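Local coordinates for type III CBASS phage resistance system CD-NTase-associated protein Cap8 (Pseudomonas aeruginosa, PDB 6P8P) that is a HORMA domain protein of a type III CBASS system that probably helps regulate a cGAS-like CD-NTase in immunity against bacteriophages, at residues 22-27 against 70-75; 26-31 against 38-43. The protein carries 2 engineered substitutions. All coordinates share one frame; numbering follows the deposited sequence.

Interaction 1: 22-27 against 70-75; sequences DAIVEL and TRIYCL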
# COMPACT_ATOMS: atom_id res chain seq x y z
N ASP A 22 12.74 -1.38 -0.90
CA ASP A 22 13.78 -0.76 -1.71
C ASP A 22 15.02 -1.65 -1.78
O ASP A 22 15.64 -1.77 -2.84
CB ASP A 22 14.13 0.61 -1.13
CG ASP A 22 13.15 1.70 -1.51
OD1 ASP A 22 12.25 1.46 -2.33
OD2 ASP A 22 13.29 2.83 -0.97
N ALA A 23 15.36 -2.33 -0.68
CA ALA A 23 16.53 -3.21 -0.71
C ALA A 23 16.28 -4.40 -1.62
O ALA A 23 17.19 -4.85 -2.33
CB ALA A 23 16.90 -3.68 0.71
N ILE A 24 15.03 -4.90 -1.61
CA ILE A 24 14.65 -6.02 -2.48
C ILE A 24 14.64 -5.60 -3.94
O ILE A 24 15.11 -6.33 -4.82
CB ILE A 24 13.27 -6.57 -2.04
CG1 ILE A 24 13.41 -7.23 -0.66
CG2 ILE A 24 12.72 -7.54 -3.07
CD1 ILE A 24 12.09 -7.54 0.03
N VAL A 25 14.15 -4.41 -4.22
CA VAL A 25 14.17 -3.92 -5.60
C VAL A 25 15.61 -3.82 -6.11
O VAL A 25 15.91 -4.18 -7.25
CB VAL A 25 13.47 -2.56 -5.69
CG1 VAL A 25 13.65 -1.97 -7.09
CG2 VAL A 25 11.98 -2.70 -5.34
N GLU A 26 16.51 -3.32 -5.28
CA GLU A 26 17.90 -3.24 -5.71
C GLU A 26 18.50 -4.63 -5.96
O GLU A 26 19.21 -4.84 -6.95
CB GLU A 26 18.72 -2.46 -4.68
CG GLU A 26 20.18 -2.26 -5.10
CD GLU A 26 20.35 -1.42 -6.35
OE1 GLU A 26 19.41 -0.67 -6.71
OE2 GLU A 26 21.42 -1.53 -6.99
N LEU A 27 18.20 -5.59 -5.08
CA LEU A 27 18.66 -6.95 -5.29
C LEU A 27 18.22 -7.49 -6.64
O LEU A 27 19.00 -8.12 -7.37
CB LEU A 27 18.13 -7.85 -4.18
CG LEU A 27 18.61 -9.29 -4.25
CD1 LEU A 27 19.96 -9.45 -3.56
CD2 LEU A 27 17.56 -10.22 -3.64
N THR A 70 14.08 -16.94 -7.58
CA THR A 70 14.60 -16.35 -6.35
C THR A 70 13.47 -16.31 -5.34
O THR A 70 12.41 -15.72 -5.61
CB THR A 70 15.13 -14.93 -6.59
OG1 THR A 70 16.09 -14.94 -7.64
CG2 THR A 70 15.78 -14.36 -5.32
N ARG A 71 13.72 -16.87 -4.16
CA ARG A 71 12.80 -16.80 -3.03
C ARG A 71 13.34 -15.81 -2.02
O ARG A 71 14.49 -15.95 -1.56
CB ARG A 71 12.65 -18.19 -2.38
CG ARG A 71 11.87 -19.17 -3.22
CD ARG A 71 11.88 -20.58 -2.59
NE ARG A 71 11.02 -21.48 -3.36
CZ ARG A 71 10.92 -22.78 -3.13
NH1 ARG A 71 11.62 -23.34 -2.16
NH2 ARG A 71 10.12 -23.52 -3.88
N ILE A 72 12.53 -14.81 -1.64
CA ILE A 72 13.01 -13.80 -0.70
C ILE A 72 12.14 -13.81 0.53
O ILE A 72 10.93 -13.55 0.45
CB ILE A 72 13.03 -12.39 -1.33
CG1 ILE A 72 13.83 -12.40 -2.62
CG2 ILE A 72 13.62 -11.40 -0.34
CD1 ILE A 72 13.65 -11.22 -3.50
N TYR A 73 12.75 -14.08 1.67
CA TYR A 73 12.11 -14.00 2.97
C TYR A 73 12.52 -12.73 3.68
O TYR A 73 13.55 -12.12 3.38
CB TYR A 73 12.48 -15.19 3.84
CG TYR A 73 11.93 -16.51 3.35
CD1 TYR A 73 12.64 -17.30 2.47
CD2 TYR A 73 10.68 -16.95 3.78
CE1 TYR A 73 12.12 -18.53 2.03
CE2 TYR A 73 10.17 -18.16 3.37
CZ TYR A 73 10.88 -18.94 2.48
OH TYR A 73 10.35 -20.14 2.09
N CYS A 74 11.71 -12.32 4.64
CA CYS A 74 12.04 -11.20 5.50
C CYS A 74 12.07 -11.64 6.95
O CYS A 74 11.26 -12.46 7.35
CB CYS A 74 11.00 -10.06 5.38
SG CYS A 74 11.09 -9.21 3.79
N LEU A 75 13.00 -11.08 7.72
CA LEU A 75 13.13 -11.28 9.15
C LEU A 75 12.56 -10.08 9.89
O LEU A 75 12.73 -8.93 9.45
CB LEU A 75 14.60 -11.45 9.52
CG LEU A 75 15.32 -12.65 8.92
CD1 LEU A 75 16.80 -12.46 9.15
CD2 LEU A 75 14.81 -13.92 9.55
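Helix-on-sheet packing in the core of the HORMA domain is represented here by I24 and L27 of helix 17-29, which meet I72 and C74 of strand 69-75, a strand inside the mixed sheet. The two short segments run nearly antiparallel, at 158°, with their axes 11.1 Å apart at closest approach, a separation bridged entirely by side chains. I24 and I72 point at each other and slide past in opposite directions, so that each offers both of its branches. I24 CG2 touches I72 CD1 at 3.8 Å, while I24 CD1 lies 4.2 Å from I72 CG2. In I24 the short branch CG2 is trans to the backbone N and CG1 sits beside that N (chi1 -68°), which spreads the two branches over the flank of I72. L27 arrives differently, tip to tip, its CD2 reaching I72 CD1 at 4.0 Å. The end of I72 is therefore shared by two residues one helical turn apart. Farther along the strand, C74 SG comes within 4.2 Å of I24 CD1. F9 of strand 4-10 touches both L27 and I72, extending the same apolar layer. No hydrogen bond crosses between the segments; the four touching residues are buried and meet through methyl, methylene and sulfur atoms, so the contact depends on dispersion and the exclusion of water rather than on polar pairing.

Interaction 2: 26-31 against 38-43; sequences ELLTQG and SELRAV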
# COMPACT_ATOMS: atom_id res chain seq x y z
N GLU A 26 16.51 -3.32 -5.28
CA GLU A 26 17.90 -3.24 -5.71
C GLU A 26 18.50 -4.63 -5.96
O GLU A 26 19.21 -4.84 -6.95
CB GLU A 26 18.72 -2.46 -4.68
CG GLU A 26 20.18 -2.26 -5.10
CD GLU A 26 20.35 -1.42 -6.35
OE1 GLU A 26 19.41 -0.67 -6.71
OE2 GLU A 26 21.42 -1.53 -6.99
N LEU A 27 18.20 -5.59 -5.08
CA LEU A 27 18.66 -6.95 -5.29
C LEU A 27 18.22 -7.49 -6.64
O LEU A 27 19.00 -8.12 -7.37
CB LEU A 27 18.13 -7.85 -4.18
CG LEU A 27 18.61 -9.29 -4.25
CD1 LEU A 27 19.96 -9.45 -3.56
CD2 LEU A 27 17.56 -10.22 -3.64
N LEU A 28 16.97 -7.21 -7.02
CA LEU A 28 16.40 -7.82 -8.21
C LEU A 28 16.68 -7.07 -9.49
O LEU A 28 16.58 -7.68 -10.56
CB LEU A 28 14.90 -7.97 -8.04
CG LEU A 28 14.44 -8.95 -6.98
CD1 LEU A 28 12.92 -8.89 -6.78
CD2 LEU A 28 14.86 -10.37 -7.34
N THR A 29 17.04 -5.79 -9.43
CA THR A 29 17.24 -4.99 -10.63
C THR A 29 18.67 -4.59 -10.85
O THR A 29 19.03 -4.28 -11.99
CB THR A 29 16.37 -3.73 -10.62
OG1 THR A 29 16.73 -2.89 -9.52
CG2 THR A 29 14.89 -4.09 -10.55
N GLN A 30 19.49 -4.57 -9.80
CA GLN A 30 20.95 -4.50 -9.94
C GLN A 30 21.37 -3.24 -10.68
O GLN A 30 22.22 -3.26 -11.56
CB GLN A 30 21.49 -5.75 -10.64
CG GLN A 30 21.25 -7.05 -9.86
CD GLN A 30 21.61 -8.30 -10.62
OE1 GLN A 30 21.61 -8.31 -11.86
NE2 GLN A 30 21.92 -9.37 -9.89
N GLY A 31 20.74 -2.12 -10.34
CA GLY A 31 21.10 -0.85 -10.91
C GLY A 31 20.59 -0.57 -12.30
O GLY A 31 20.97 0.45 -12.88
N SER A 38 10.93 0.07 -12.79
CA SER A 38 9.82 1.01 -12.67
C SER A 38 8.57 0.32 -12.15
O SER A 38 7.84 0.89 -11.32
CB SER A 38 9.53 1.66 -14.02
OG SER A 38 10.57 2.56 -14.37
N GLU A 39 8.28 -0.89 -12.63
CA GLU A 39 7.10 -1.59 -12.16
C GLU A 39 7.23 -1.98 -10.69
O GLU A 39 6.28 -1.84 -9.92
CB GLU A 39 6.80 -2.82 -12.99
CG GLU A 39 6.08 -2.52 -14.30
CD GLU A 39 5.63 -3.77 -15.05
OE1 GLU A 39 5.25 -4.79 -14.43
OE2 GLU A 39 5.64 -3.74 -16.30
N LEU A 40 8.39 -2.50 -10.29
CA LEU A 40 8.60 -2.83 -8.89
C LEU A 40 8.45 -1.61 -7.99
O LEU A 40 7.84 -1.68 -6.91
CB LEU A 40 9.97 -3.47 -8.70
CG LEU A 40 10.04 -4.99 -8.89
CD1 LEU A 40 9.69 -5.43 -10.25
CD2 LEU A 40 11.50 -5.40 -8.56
N ARG A 41 8.98 -0.47 -8.42
CA ARG A 41 8.85 0.75 -7.63
C ARG A 41 7.41 1.24 -7.64
O ARG A 41 6.93 1.78 -6.63
CB ARG A 41 9.81 1.83 -8.15
CG ARG A 41 11.27 1.55 -7.87
CD ARG A 41 12.17 2.67 -8.41
NE ARG A 41 13.56 2.48 -8.04
CZ ARG A 41 14.60 3.13 -8.58
NH1 ARG A 41 14.39 4.03 -9.54
NH2 ARG A 41 15.84 2.89 -8.18
N ALA A 42 6.67 0.97 -8.71
CA ALA A 42 5.28 1.45 -8.78
C ALA A 42 4.37 0.76 -7.76
O ALA A 42 3.35 1.34 -7.35
CB ALA A 42 4.74 1.24 -10.19
N VAL A 43 4.69 -0.47 -7.36
CA VAL A 43 3.86 -1.23 -6.42
C VAL A 43 4.37 -1.08 -4.98
O VAL A 43 3.98 -1.85 -4.11
CB VAL A 43 3.77 -2.71 -6.81
CG1 VAL A 43 3.19 -2.88 -8.19
CG2 VAL A 43 5.15 -3.37 -6.68
O HOH W 1 16.83 0.28 -7.00
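L28 and T29, at the C-terminal end of helix 17-29, pack against L40 of helix 35-42, the next helix along the chain, joined by a short loop, within the HORMA domain. The meeting is narrow: one methyl group of L40, CD2, serves both partners. L28 carries its CG trans to the carbonyl carbon and beside the backbone N (chi1 -67°), and its side chain crosses that of L40 at about a right angle, with L28 CD1 4.2 Å from L40 CD2. T29 instead reaches toward L40 tip to tip, and T29 CG2 stands 4.1 Å from L40 CD2. The torsion of T29 (chi1 62°) sorts its two branches: OG1 lies between the backbone N and the carbonyl carbon and is hydrogen-bonded to V25 O one turn back, while CG2, anti to the carbonyl carbon and beside the backbone N, makes the apolar contact. A buried hydroxyl is thus satisfied within its own helix. M102 of strand 101-106 touches both L28 and L40, so the sheet lies against this leucine pair. The helix ends here: Q30 N still bonds to E26 O at 2.9 Å, but Q30 itself has a positive phi of 60°. Outside the apolar patch, the exposed side chains of E26 and R41 bring their ends closer together than their first bonds would suggest. E26 OE1 and R41 NH2 remain 5.3 Å apart, too far for direct contact between these opposite charges, and a single water joins them, donating to E26 OE1 at 2.8 Å and accepting from R41 NH2 at 3.0 Å.

In the fold
Helix 17-29 is common to both interactions, which overlap in E26 and L27 and have centres about 10 Å apart. In interaction 1 the helix rests on strand 69-75, a contact whose centre lies about 5 Å from the centre of the chain; in interaction 2 its last turn meets helix 35-42, farther from that centre. The layers join directly, for L28 CD1 packs against I72 CD1 at 4.1 Å and V25 CG2 against L40 CB at 4.0 Å. Along the chain the shared helix comes first, then helix 35-42, then the strand. One helix, through adjoining surfaces that meet at L28, thereby ties a sequence-local helical pair to a sheet strand more than 40 residues on in the sequence.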